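Local coordinates for protein aminomethyltransferase (Bartonella henselae, PDB 3GIR) that belongs to the aminomethyltransferase family and combines a folate-binding domain with a C-terminal barrel domain of the glycine cleavage T-protein type, at residues A[114-119]-A[129-134]; A[84-89]-A[139-144]; A[309-314]-A[354-359]. All coordinates share one frame; numbering follows the deposited sequence. Where two conformers were deposited one is given.

Interaction 1 (A[114-119]-A[129-134]); sequences SRYSYL and DLILTR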
ATOM      1  N   SER A 114       2.639  -5.349 -13.556  1.00 20.28           N
ATOM      2  CA  SER A 114       3.003  -4.688 -12.294  1.00 19.58           C
ATOM      3  C   SER A 114       3.464  -5.723 -11.276  1.00 20.44           C
ATOM      4  O   SER A 114       2.954  -6.856 -11.234  1.00 21.33           O
ATOM      5  CB  SER A 114       1.810  -3.970 -11.669  1.00 19.88           C
ATOM      6  OG  SER A 114       1.294  -2.984 -12.519  1.00 23.42           O
ATOM      7  N   ARG A 115       4.398  -5.345 -10.421  1.00 18.69           N
ATOM      8  CA  ARG A 115       4.859  -6.214  -9.315  1.00 21.30           C
ATOM      9  C   ARG A 115       5.048  -5.395  -8.071  1.00 20.21           C
ATOM     10  O   ARG A 115       5.605  -4.288  -8.136  1.00 17.81           O
ATOM     11  CB  ARG A 115       6.211  -6.898  -9.636  1.00 23.70           C
ATOM     12  CG  ARG A 115       6.052  -8.187 -10.454  1.00 33.52           C
ATOM     13  CD  ARG A 115       7.389  -8.858 -10.537  1.00 41.41           C
ATOM     14  NE  ARG A 115       7.559  -9.632  -9.332  1.00 48.34           N
ATOM     15  CZ  ARG A 115       7.422 -10.958  -9.264  1.00 54.23           C
ATOM     16  NH1 ARG A 115       7.548 -11.555  -8.091  1.00 53.49           N
ATOM     17  NH2 ARG A 115       7.197 -11.697 -10.364  1.00 56.74           N
ATOM     18  N   TYR A 116       4.658  -5.990  -6.949  1.00 19.35           N
ATOM     19  CA  TYR A 116       4.935  -5.428  -5.637  1.00 18.70           C
ATOM     20  C   TYR A 116       6.382  -5.675  -5.321  1.00 19.05           C
ATOM     21  O   TYR A 116       6.927  -6.779  -5.551  1.00 20.50           O
ATOM     22  CB  TYR A 116       4.049  -6.118  -4.554  1.00 18.02           C
ATOM     23  CG  TYR A 116       4.261  -5.634  -3.152  1.00 20.09           C
ATOM     24  CD1 TYR A 116       3.706  -4.455  -2.706  1.00 20.20           C
ATOM     25  CD2 TYR A 116       5.055  -6.365  -2.266  1.00 24.34           C
ATOM     26  CE1 TYR A 116       3.907  -4.032  -1.373  1.00 21.93           C
ATOM     27  CE2 TYR A 116       5.263  -5.934  -0.963  1.00 26.68           C
ATOM     28  CZ  TYR A 116       4.675  -4.801  -0.514  1.00 27.51           C
ATOM     29  OH  TYR A 116       4.980  -4.413   0.805  1.00 28.59           O
ATOM     30  N   SER A 117       7.073  -4.658  -4.818  1.00 17.81           N
ATOM     31  CA  SER A 117       8.467  -4.785  -4.468  1.00 18.06           C
ATOM     32  C   SER A 117       8.811  -3.816  -3.340  1.00 17.36           C
ATOM     33  O   SER A 117       7.938  -3.211  -2.705  1.00 17.36           O
ATOM     34  CB  SER A 117       9.385  -4.547  -5.666  1.00 19.16           C
ATOM     35  OG  SER A 117      10.665  -5.090  -5.433  1.00 21.41           O
ATOM     36  N   TYR A 118      10.099  -3.679  -3.074  1.00 17.83           N
ATOM     37  CA  TYR A 118      10.558  -2.757  -2.030  1.00 16.92           C
ATOM     38  C   TYR A 118      11.979  -2.316  -2.245  1.00 18.91           C
ATOM     39  O   TYR A 118      12.805  -3.075  -2.749  1.00 19.88           O
ATOM     40  CB  TYR A 118      10.408  -3.400  -0.613  1.00 18.81           C
ATOM     41  CG  TYR A 118      10.377  -4.877  -0.554  1.00 18.84           C
ATOM     42  CD1 TYR A 118      11.506  -5.615  -0.847  1.00 18.19           C
ATOM     43  CD2 TYR A 118       9.253  -5.572  -0.126  1.00 19.47           C
ATOM     44  CE1 TYR A 118      11.483  -6.994  -0.752  1.00 19.78           C
ATOM     45  CE2 TYR A 118       9.239  -6.950  -0.076  1.00 19.36           C
ATOM     46  CZ  TYR A 118      10.360  -7.638  -0.373  1.00 20.62           C
ATOM     47  OH  TYR A 118      10.415  -9.014  -0.275  1.00 19.89           O
ATOM     48  N   LEU A 119      12.241  -1.094  -1.843  1.00 18.11           N
ATOM     49  CA  LEU A 119      13.572  -0.527  -1.842  1.00 17.80           C
ATOM     50  C   LEU A 119      14.219  -0.947  -0.511  1.00 17.47           C
ATOM     51  O   LEU A 119      13.748  -0.580   0.544  1.00 19.13           O
ATOM     52  CB  LEU A 119      13.434   0.997  -1.935  1.00 19.06           C
ATOM     53  CG  LEU A 119      14.686   1.749  -2.181  1.00 21.73           C
ATOM     54  CD1 LEU A 119      15.270   1.515  -3.642  1.00 22.13           C
ATOM     55  CD2 LEU A 119      14.482   3.290  -1.840  1.00 21.48           C
ATOM     56  N   ASP A 129       7.934   0.419   0.422  1.00 18.28           N
ATOM     57  CA  ASP A 129       7.368  -0.579  -0.495  1.00 19.65           C
ATOM     58  C   ASP A 129       6.802   0.148  -1.702  1.00 19.40           C
ATOM     59  O   ASP A 129       6.471   1.350  -1.607  1.00 20.36           O
ATOM     60  CB  ASP A 129       6.406  -1.569   0.160  1.00 19.26           C
ATOM     61  CG  ASP A 129       5.235  -1.004   0.809  1.00 23.38           C
ATOM     62  OD1 ASP A 129       5.103   0.225   1.085  1.00 25.60           O
ATOM     63  OD2 ASP A 129       4.355  -1.906   1.122  1.00 26.48           O
ATOM     64  N   LEU A 130       6.821  -0.544  -2.849  1.00 19.18           N
ATOM     65  CA  LEU A 130       6.617   0.162  -4.131  1.00 21.48           C
ATOM     66  C   LEU A 130       5.863  -0.771  -5.044  1.00 21.40           C
ATOM     67  O   LEU A 130       5.959  -1.956  -4.873  1.00 21.81           O
ATOM     68  CB  LEU A 130       8.030   0.457  -4.747  1.00 24.52           C
ATOM     69  CG  LEU A 130       9.081   1.303  -4.057  1.00 26.89           C
ATOM     70  CD1 LEU A 130      10.521   1.257  -4.637  1.00 30.06           C
ATOM     71  CD2 LEU A 130       8.632   2.775  -4.029  1.00 28.25           C
ATOM     72  N   ILE A 131       5.208  -0.252  -6.088  1.00 18.25           N
ATOM     73  CA  ILE A 131       4.732  -1.038  -7.185  1.00 17.85           C
ATOM     74  C   ILE A 131       5.471  -0.566  -8.427  1.00 17.15           C
ATOM     75  O   ILE A 131       5.525   0.654  -8.749  1.00 17.29           O
ATOM     76  CB  ILE A 131       3.217  -0.917  -7.462  1.00 18.57           C
ATOM     77  CG1 ILE A 131       2.417  -1.099  -6.174  1.00 23.64           C
ATOM     78  CG2 ILE A 131       2.812  -1.810  -8.615  1.00 19.89           C
ATOM     79  CD1 ILE A 131       2.556  -2.487  -5.624  1.00 26.55           C
ATOM     80  N   LEU A 132       6.072  -1.557  -9.115  1.00 17.11           N
ATOM     81  CA  LEU A 132       6.833  -1.354 -10.363  1.00 17.13           C
ATOM     82  C   LEU A 132       6.010  -1.905 -11.534  1.00 17.57           C
ATOM     83  O   LEU A 132       5.569  -3.057 -11.472  1.00 18.29           O
ATOM     84  CB  LEU A 132       8.145  -2.115 -10.267  1.00 18.06           C
ATOM     85  CG  LEU A 132       9.024  -2.148 -11.548  1.00 18.93           C
ATOM     86  CD1 LEU A 132       9.581  -0.798 -11.930  1.00 21.50           C
ATOM     87  CD2 LEU A 132      10.142  -3.130 -11.417  1.00 19.70           C
ATOM     88  N   THR A 133       5.817  -1.102 -12.580  1.00 16.36           N
ATOM     89  CA  THR A 133       5.077  -1.516 -13.801  1.00 17.17           C
ATOM     90  C   THR A 133       5.920  -1.256 -14.992  1.00 18.40           C
ATOM     91  O   THR A 133       6.554  -0.215 -15.068  1.00 18.88           O
ATOM     92  CB  THR A 133       3.771  -0.693 -13.931  1.00 17.36           C
ATOM     93  OG1 THR A 133       2.993  -0.909 -12.743  1.00 18.91           O
ATOM     94  CG2 THR A 133       2.938  -1.188 -15.130  1.00 18.92           C
ATOM     95  N   ARG A 134       6.049  -2.246 -15.866  1.00 17.76           N
ATOM     96  CA  ARG A 134       6.749  -2.048 -17.125  1.00 19.49           C
ATOM     97  C   ARG A 134       5.794  -1.500 -18.150  1.00 19.22           C
ATOM     98  O   ARG A 134       4.678  -2.041 -18.311  1.00 19.32           O
ATOM     99  CB  ARG A 134       7.348  -3.348 -17.607  1.00 20.60           C
ATOM    100  CG  ARG A 134       8.236  -3.177 -18.802  1.00 20.90           C
ATOM    101  CD  ARG A 134       8.969  -4.426 -19.109  1.00 22.15           C
ATOM    102  NE  ARG A 134      10.145  -4.123 -19.948  1.00 20.64           N
ATOM    103  CZ  ARG A 134      11.062  -5.068 -20.207  1.00 24.77           C
ATOM    104  NH1 ARG A 134      10.889  -6.303 -19.771  1.00 24.85           N
ATOM    105  NH2 ARG A 134      12.131  -4.758 -20.935  1.00 27.93           N
TER

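Interaction 2 (A[84-89]-A[139-144]); sequences MKLIAV and RFMLVA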
ATOM      1  N   MET A  84       0.587  10.219  -3.000  1.00 16.05           N
ATOM      2  CA  MET A  84       1.526   9.219  -3.535  0.50 16.22           C
ATOM      3  C   MET A  84       2.270   9.832  -4.712  1.00 16.41           C
ATOM      4  O   MET A  84       1.855  10.844  -5.268  1.00 18.63           O
ATOM      5  CB  MET A  84       0.800   7.971  -4.058  0.50 15.98           C
ATOM      6  CG  MET A  84      -0.139   7.252  -3.072  0.50 17.05           C
ATOM      7  SD  MET A  84       0.600   6.527  -1.566  0.50 16.35           S
ATOM      8  CE  MET A  84       1.117   4.944  -2.081  0.50 13.44           C
ATOM      9  N   LYS A  85       3.396   9.228  -5.074  1.00 17.36           N
ATOM     10  CA  LYS A  85       4.300   9.774  -6.084  1.00 17.43           C
ATOM     11  C   LYS A  85       4.629   8.760  -7.141  1.00 18.73           C
ATOM     12  O   LYS A  85       5.039   7.649  -6.825  1.00 18.22           O
ATOM     13  CB  LYS A  85       5.614  10.311  -5.467  1.00 18.85           C
ATOM     14  CG  LYS A  85       6.387  11.234  -6.348  1.00 19.66           C
ATOM     15  CD  LYS A  85       5.683  12.606  -6.472  1.00 21.82           C
ATOM     16  CE  LYS A  85       6.432  13.573  -7.319  1.00 23.82           C
ATOM     17  NZ  LYS A  85       5.707  14.891  -7.295  1.00 22.91           N
ATOM     18  N   LEU A  86       4.446   9.175  -8.387  1.00 17.23           N
ATOM     19  CA  LEU A  86       4.850   8.382  -9.555  1.00 18.16           C
ATOM     20  C   LEU A  86       6.251   8.818  -9.936  1.00 17.15           C
ATOM     21  O   LEU A  86       6.529  10.035 -10.044  1.00 18.40           O
ATOM     22  CB  LEU A  86       3.922   8.668 -10.724  1.00 19.95           C
ATOM     23  CG  LEU A  86       2.741   7.722 -10.791  1.00 23.84           C
ATOM     24  CD1 LEU A  86       1.826   7.979  -9.641  1.00 27.03           C
ATOM     25  CD2 LEU A  86       2.072   7.948 -12.178  1.00 26.96           C
ATOM     26  N   ILE A  87       7.136   7.851 -10.075  1.00 15.47           N
ATOM     27  CA  ILE A  87       8.460   8.074 -10.556  1.00 17.64           C
ATOM     28  C   ILE A  87       8.651   7.225 -11.828  1.00 16.56           C
ATOM     29  O   ILE A  87       8.536   5.991 -11.804  1.00 18.60           O
ATOM     30  CB  ILE A  87       9.435   7.628  -9.488  1.00 18.11           C
ATOM     31  CG1 ILE A  87       9.342   8.501  -8.226  1.00 19.54           C
ATOM     32  CG2 ILE A  87      10.915   7.736  -9.996  1.00 18.42           C
ATOM     33  CD1 ILE A  87      10.089   7.969  -6.949  1.00 21.41           C
ATOM     34  N   ALA A  88       8.953   7.909 -12.941  1.00 16.76           N
ATOM     35  CA  ALA A  88       9.267   7.216 -14.214  1.00 16.55           C
ATOM     36  C   ALA A  88      10.743   6.854 -14.256  1.00 18.13           C
ATOM     37  O   ALA A  88      11.631   7.608 -13.751  1.00 19.60           O
ATOM     38  CB  ALA A  88       8.923   8.064 -15.404  1.00 17.75           C
ATOM     39  N   VAL A  89      11.008   5.695 -14.814  1.00 17.31           N
ATOM     40  CA  VAL A  89      12.398   5.226 -14.966  1.00 19.54           C
ATOM     41  C   VAL A  89      12.511   4.867 -16.467  1.00 19.94           C
ATOM     42  O   VAL A  89      11.802   4.005 -16.941  1.00 21.78           O
ATOM     43  CB  VAL A  89      12.599   4.042 -14.063  1.00 20.77           C
ATOM     44  CG1 VAL A  89      13.965   3.362 -14.345  1.00 21.32           C
ATOM     45  CG2 VAL A  89      12.430   4.482 -12.553  1.00 21.62           C
ATOM     46  N   ARG A 139      10.973   1.520 -20.538  1.00 22.23           N
ATOM     47  CA  ARG A 139      10.214   2.515 -19.724  1.00 22.00           C
ATOM     48  C   ARG A 139       9.440   1.799 -18.653  1.00 20.06           C
ATOM     49  O   ARG A 139       8.698   0.858 -18.927  1.00 19.00           O
ATOM     50  CB  ARG A 139       9.230   3.393 -20.512  1.00 23.69           C
ATOM     51  CG  ARG A 139       9.854   4.239 -21.647  1.00 28.98           C
ATOM     52  CD  ARG A 139       8.779   4.946 -22.489  1.00 35.10           C
ATOM     53  NE  ARG A 139       7.878   5.638 -21.595  1.00 36.50           N
ATOM     54  CZ  ARG A 139       6.562   5.408 -21.523  1.00 36.45           C
ATOM     55  NH1 ARG A 139       5.933   4.617 -22.381  1.00 33.92           N
ATOM     56  NH2 ARG A 139       5.884   6.036 -20.609  1.00 35.91           N
ATOM     57  N   PHE A 140       9.583   2.300 -17.430  1.00 17.65           N
ATOM     58  CA  PHE A 140       8.887   1.709 -16.263  1.00 17.66           C
ATOM     59  C   PHE A 140       8.322   2.815 -15.390  1.00 17.63           C
ATOM     60  O   PHE A 140       8.727   3.954 -15.485  1.00 17.61           O
ATOM     61  CB  PHE A 140       9.881   0.910 -15.387  1.00 17.50           C
ATOM     62  CG  PHE A 140      10.476  -0.327 -16.048  1.00 19.47           C
ATOM     63  CD1 PHE A 140      10.105  -1.577 -15.656  1.00 20.10           C
ATOM     64  CD2 PHE A 140      11.505  -0.168 -17.002  1.00 20.99           C
ATOM     65  CE1 PHE A 140      10.685  -2.678 -16.214  1.00 22.64           C
ATOM     66  CE2 PHE A 140      12.076  -1.261 -17.598  1.00 23.35           C
ATOM     67  CZ  PHE A 140      11.681  -2.518 -17.203  1.00 20.77           C
ATOM     68  N   MET A 141       7.389   2.463 -14.535  1.00 17.28           N
ATOM     69  CA  MET A 141       6.786   3.410 -13.592  1.00 18.03           C
ATOM     70  C   MET A 141       6.903   2.745 -12.210  1.00 17.49           C
ATOM     71  O   MET A 141       6.737   1.539 -12.036  1.00 16.92           O
ATOM     72  CB  MET A 141       5.275   3.659 -13.876  1.00 18.53           C
ATOM     73  CG  MET A 141       4.654   4.752 -13.116  1.00 21.73           C
ATOM     74  SD  MET A 141       5.278   6.364 -13.719  1.00 26.30           S
ATOM     75  CE  MET A 141       4.385   6.529 -15.313  1.00 29.34           C
ATOM     76  N   LEU A 142       7.236   3.572 -11.240  1.00 15.80           N
ATOM     77  CA  LEU A 142       7.190   3.212  -9.816  1.00 16.99           C
ATOM     78  C   LEU A 142       6.161   4.099  -9.138  1.00 17.38           C
ATOM     79  O   LEU A 142       6.069   5.325  -9.401  1.00 18.71           O
ATOM     80  CB  LEU A 142       8.562   3.443  -9.141  1.00 19.37           C
ATOM     81  CG  LEU A 142       9.655   2.436  -9.451  1.00 21.91           C
ATOM     82  CD1 LEU A 142      11.121   2.951  -9.141  1.00 23.84           C
ATOM     83  CD2 LEU A 142       9.367   1.125  -8.713  1.00 25.02           C
ATOM     84  N   VAL A 143       5.406   3.523  -8.212  1.00 17.05           N
ATOM     85  CA  VAL A 143       4.570   4.345  -7.313  1.00 18.19           C
ATOM     86  C   VAL A 143       5.088   4.215  -5.894  1.00 19.23           C
ATOM     87  O   VAL A 143       5.152   3.090  -5.385  1.00 19.87           O
ATOM     88  CB  VAL A 143       3.088   3.884  -7.428  1.00 18.66           C
ATOM     89  CG1 VAL A 143       2.195   4.752  -6.510  1.00 20.08           C
ATOM     90  CG2 VAL A 143       2.522   4.036  -8.874  1.00 19.53           C
ATOM     91  N   ALA A 144       5.420   5.366  -5.299  1.00 18.70           N
ATOM     92  CA  ALA A 144       6.078   5.503  -3.987  1.00 19.09           C
ATOM     93  C   ALA A 144       5.093   6.024  -2.984  1.00 18.95           C
ATOM     94  O   ALA A 144       4.213   6.827  -3.324  1.00 19.00           O
ATOM     95  CB  ALA A 144       7.247   6.485  -4.083  1.00 19.68           C
TER

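Interaction 3 (A[309-314]-A[354-359]); sequences CRVGLK and GYVPVA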
ATOM      1  N   CYS A 309       8.084 -11.142  14.131  1.00 23.17           N
ATOM      2  CA  CYS A 309       7.210 -11.644  13.037  1.00 21.89           C
ATOM      3  C   CYS A 309       5.969 -10.781  12.918  1.00 18.99           C
ATOM      4  O   CYS A 309       5.260 -10.621  13.908  1.00 18.53           O
ATOM      5  CB  CYS A 309       6.704 -13.029  13.274  1.00 22.17           C
ATOM      6  SG  CYS A 309       8.129 -14.169  13.433  1.00 25.39           S
ATOM      7  N   ARG A 310       5.657 -10.299  11.702  1.00 17.39           N
ATOM      8  CA  ARG A 310       4.403  -9.577  11.485  1.00 18.26           C
ATOM      9  C   ARG A 310       3.223 -10.532  11.416  1.00 18.49           C
ATOM     10  O   ARG A 310       3.218 -11.528  10.634  1.00 20.48           O
ATOM     11  CB  ARG A 310       4.450  -8.800  10.173  1.00 18.32           C
ATOM     12  CG  ARG A 310       3.154  -7.964   9.976  1.00 18.47           C
ATOM     13  CD  ARG A 310       3.267  -7.147   8.679  1.00 20.21           C
ATOM     14  NE  ARG A 310       3.404  -8.061   7.528  1.00 19.52           N
ATOM     15  CZ  ARG A 310       2.422  -8.660   6.863  1.00 22.36           C
ATOM     16  NH1 ARG A 310       1.132  -8.405   7.075  1.00 24.57           N
ATOM     17  NH2 ARG A 310       2.742  -9.492   5.884  1.00 22.83           N
ATOM     18  N   VAL A 311       2.250 -10.289  12.298  1.00 17.55           N
ATOM     19  CA  VAL A 311       1.099 -11.083  12.413  1.00 16.57           C
ATOM     20  C   VAL A 311      -0.202 -10.284  12.461  1.00 16.27           C
ATOM     21  O   VAL A 311      -0.243  -9.130  12.939  1.00 17.98           O
ATOM     22  CB  VAL A 311       1.170 -12.078  13.664  1.00 18.98           C
ATOM     23  CG1 VAL A 311       2.367 -13.045  13.558  1.00 19.31           C
ATOM     24  CG2 VAL A 311       1.164 -11.308  14.972  1.00 17.66           C
ATOM     25  N   GLY A 312      -1.277 -10.947  12.016  1.00 16.91           N
ATOM     26  CA  GLY A 312      -2.593 -10.460  12.310  1.00 16.92           C
ATOM     27  C   GLY A 312      -2.922 -10.650  13.757  1.00 17.82           C
ATOM     28  O   GLY A 312      -2.476 -11.651  14.360  1.00 17.48           O
ATOM     29  N   LEU A 313      -3.730  -9.762  14.326  1.00 15.92           N
ATOM     30  CA  LEU A 313      -4.156  -9.831  15.711  1.00 15.44           C
ATOM     31  C   LEU A 313      -5.634  -9.539  15.820  1.00 17.66           C
ATOM     32  O   LEU A 313      -6.108  -8.554  15.274  1.00 18.41           O
ATOM     33  CB  LEU A 313      -3.356  -8.792  16.570  1.00 15.98           C
ATOM     34  CG  LEU A 313      -1.868  -9.048  16.667  1.00 16.18           C
ATOM     35  CD1 LEU A 313      -1.100  -7.745  17.178  1.00 16.94           C
ATOM     36  CD2 LEU A 313      -1.529 -10.249  17.553  1.00 16.27           C
ATOM     37  N   LYS A 314      -6.351 -10.355  16.581  1.00 16.57           N
ATOM     38  CA  LYS A 314      -7.779 -10.156  16.830  1.00 17.72           C
ATOM     39  C   LYS A 314      -8.008  -9.848  18.279  1.00 18.90           C
ATOM     40  O   LYS A 314      -7.920 -10.686  19.140  1.00 18.52           O
ATOM     41  CB  LYS A 314      -8.602 -11.377  16.371  1.00 18.36           C
ATOM     42  CG  LYS A 314     -10.058 -11.236  16.537  1.00 21.05           C
ATOM     43  CD  LYS A 314     -10.869 -12.544  16.202  1.00 25.81           C
ATOM     44  CE  LYS A 314     -12.355 -12.361  16.571  1.00 32.71           C
ATOM     45  NZ  LYS A 314     -13.206 -13.511  16.030  1.00 38.25           N
ATOM     46  N   GLY A 354       0.554  -6.616  13.991  1.00 16.17           N
ATOM     47  CA  GLY A 354       1.636  -6.199  14.878  1.00 15.17           C
ATOM     48  C   GLY A 354       2.768  -7.198  14.806  1.00 15.82           C
ATOM     49  O   GLY A 354       2.765  -8.099  13.928  1.00 17.64           O
ATOM     50  N   TYR A 355       3.714  -7.069  15.700  1.00 14.92           N
ATOM     51  CA  TYR A 355       4.908  -7.902  15.796  1.00 14.83           C
ATOM     52  C   TYR A 355       4.930  -8.641  17.081  1.00 15.83           C
ATOM     53  O   TYR A 355       4.720  -8.067  18.132  1.00 17.14           O
ATOM     54  CB  TYR A 355       6.217  -7.127  15.631  1.00 14.69           C
ATOM     55  CG  TYR A 355       6.475  -6.766  14.168  1.00 15.54           C
ATOM     56  CD1 TYR A 355       7.206  -7.593  13.332  1.00 16.40           C
ATOM     57  CD2 TYR A 355       5.916  -5.620  13.617  1.00 19.78           C
ATOM     58  CE1 TYR A 355       7.410  -7.293  12.026  1.00 17.13           C
ATOM     59  CE2 TYR A 355       6.135  -5.324  12.257  1.00 20.23           C
ATOM     60  CZ  TYR A 355       6.862  -6.173  11.486  1.00 18.62           C
ATOM     61  OH  TYR A 355       7.061  -5.935  10.104  1.00 19.62           O
ATOM     62  N   VAL A 356       5.252  -9.934  16.984  1.00 15.73           N
ATOM     63  CA  VAL A 356       5.476 -10.823  18.142  1.00 16.73           C
ATOM     64  C   VAL A 356       6.750 -11.627  17.814  1.00 17.78           C
ATOM     65  O   VAL A 356       7.127 -11.821  16.663  1.00 18.68           O
ATOM     66  CB  VAL A 356       4.263 -11.702  18.438  1.00 17.00           C
ATOM     67  CG1 VAL A 356       3.010 -10.866  18.831  1.00 18.38           C
ATOM     68  CG2 VAL A 356       3.982 -12.712  17.269  1.00 15.99           C
ATOM     69  N   PRO A 357       7.397 -12.208  18.851  1.00 16.79           N
ATOM     70  CA  PRO A 357       8.518 -13.054  18.551  1.00 18.97           C
ATOM     71  C   PRO A 357       8.057 -14.331  17.896  1.00 17.58           C
ATOM     72  O   PRO A 357       6.875 -14.735  17.990  1.00 18.40           O
ATOM     73  CB  PRO A 357       9.117 -13.321  19.953  1.00 18.36           C
ATOM     74  CG  PRO A 357       8.509 -12.312  20.853  1.00 17.74           C
ATOM     75  CD  PRO A 357       7.136 -12.133  20.281  1.00 17.12           C
ATOM     76  N   VAL A 358       8.996 -14.999  17.227  1.00 19.96           N
ATOM     77  CA  VAL A 358       8.633 -16.196  16.477  1.00 21.31           C
ATOM     78  C   VAL A 358       7.900 -17.261  17.294  1.00 19.58           C
ATOM     79  O   VAL A 358       6.972 -17.911  16.806  1.00 20.86           O
ATOM     80  CB  VAL A 358       9.883 -16.739  15.705  1.00 23.69           C
ATOM     81  CG1 VAL A 358      10.953 -17.257  16.612  1.00 26.97           C
ATOM     82  CG2 VAL A 358       9.474 -17.806  14.653  1.00 26.46           C
ATOM     83  N   ALA A 359       8.287 -17.404  18.551  1.00 20.24           N
ATOM     84  CA  ALA A 359       7.601 -18.361  19.441  1.00 20.29           C
ATOM     85  C   ALA A 359       6.121 -18.184  19.679  1.00 20.56           C
ATOM     86  O   ALA A 359       5.443 -19.107  20.054  1.00 20.68           O
ATOM     87  CB  ALA A 359       8.347 -18.502  20.818  1.00 21.74           C
TER

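Interaction 1 (A[114-119]-A[129-134])
Tyr116 slants across from one strand to Asp129 on the next, its hydroxyl donating a hydrogen bond from OH to Asp129 OD2 at 2.6 Å. The acceptor oxygen uses its anti lone pair, the one turned away from the other carboxylate oxygen, and the ring and carboxylate planes stand 88° apart. The chi1 of 179° holds CG of Tyr116 opposite its backbone N, and the ring runs past Ile131 to Asp129, two residues back. Asp129 completes the approach with CG set between its own backbone N and carbonyl carbon (chi1 59°). A tyrosine suits this diagonal because it is long enough to skip a pair and still carries a polar end. The ring itself makes apolar contacts: Ile131 CD1 meets the ring edge 3.7 Å from Tyr116 CD1, and Trp280 brings another ring against it.

These strands, 114-120 and 126-136, form a beta hairpin at one margin of an antiparallel sheet in the folate-binding domain. Leu130, which buries the most surface here, lies on the other side of the hairpin from Tyr116. Its backbone is paired with Ser117 by two bonds, Ser117 N to Leu130 O and Leu130 N to Ser117 O, both 2.9 Å. Its CD1 rests 4.0 Å from Leu119 CB, and both leucines also touch helix 149-159, as befits apolar branches between sheet and helix. Farther along, back on the side of Tyr116, the small hydroxyls of Ser114 and Thr133 face each other directly, OG to OG1 2.7 Å, giving two buried polar groups a mutual hydrogen bond.

Interaction 2 (A[84-89]-A[139-144])
Leu86 lies across the thioether of Met141, its CD2 3.9 Å from Met141 SD, while its other methyl, CD1, sits 4.1 Å from Val143 CG2. Leu86 and Val143 are directly paired and run side by side in the same direction; Met141 instead comes in obliquely from the next position on that face. Its chain leaves with CG anti to the backbone N (chi1 -171°) and then bends twice, folding the sulfur back toward strand 85-90 so that it also comes close to Ala88. Methionine is flexible enough to fold back in this way, and Ala88, with a single methyl, does not obstruct the sulfur.

The opposite face carries Ile87, Val89, Phe140, Leu142 and Ala144, with Lys85 at its margin. The side chains of Val89 and Leu142 cross at a slant, CG2 of Val89 to CD1 of Leu142 4.0 Å, and Ile87 CD1 reaches to 4.3 Å from Ala144 CB. Branched residues beside a compact alanine make a close apolar surface for the two helices packed there: Val89 and Phe140 touch helix 94-101, whereas Ile87 and Leu142 share Leu156 of helix 149-159.

Between the two faces, the backbones are joined by six hydrogen bonds in three reciprocal pairs. In the middle pair, Ile87 N to Leu142 O and Leu142 N to Ile87 O both measure 2.8 Å, and the first is nearly straight at 170°. At the far end Arg139 turns its guanidinium group to Glu203, placing NH2 in a salt bridge with OE2.

Strands 85-90 and 139-144 are far apart in sequence but lie next to each other inside a five-stranded antiparallel sheet, with helices 94-101 and 149-159 packed on one face, consistent with a two-layer alpha/beta sandwich in the folate-binding domain.

Interaction 3 (A[309-314]-A[354-359])
CG of Tyr355 stands anti to its carbonyl carbon (chi1 -76°), which lays the ring over the backbone of Arg310, while Arg310 sends its own CG anti to its backbone N (chi1 -177°) and carries the guanidinium group onward. Arg310 CA lies 3.8 Å above one face of the Tyr355 ring, toward its rim, and Arg310 CB makes an off-centre CH-pi contact, 4.2 Å from the ring centroid. An arginine suits the place through its aliphatic CB and its polar guanidinium end: NE bonds to Ala276 O, and Tyr355 OH in turn to Asp266 O, so both residues tie the strands to the preceding chain.

The other face is apolar. Val311 CG2 and Val356 CG2 meet at 3.9 Å, the two side chains crossing at about a right angle, and Leu313 sets CD1 3.9 Å from Gly354 CA, where no side chain intervenes. Cys309 places its SG 3.9 Å from Val358 CB, at the short 3-10 segment that follows Pro357 beyond the strand's end.

Two reciprocal pairs of backbone bonds fix the alignment; Val311 N to Gly354 O is 2.8 Å and nearly straight at 172°, whereas Val356 N to Cys309 O is longer at 3.2 Å. Antiparallel pairing of strongly twisted strands, with valines and leucine on one side, is in keeping with the C-terminal barrel domain of T-protein relatives.

Overall arrangement
Interactions 1 and 2 belong to one antiparallel sheet: strands 126-136 and 139-144 are neighbours in it, and backbone bonds such as Thr133 N to Met141 O connect the two contacts, whose centres lie 9 Å apart. Along the chain, interaction 1 is nested inside the loop that interaction 2 closes. Interaction 3 stands apart in the C-terminal barrel domain, about 25 Å from interaction 1 and 32 Å from interaction 2 between centres. Interactions 1 and 3 are mostly buried, though the latter has an exposed end; interaction 2 is partly buried. Side-chain hydrogen bonds cross only interaction 1; among side chains, hydrocarbon and sulfur contacts dominate interaction 2, and interaction 3 adds an aromatic face.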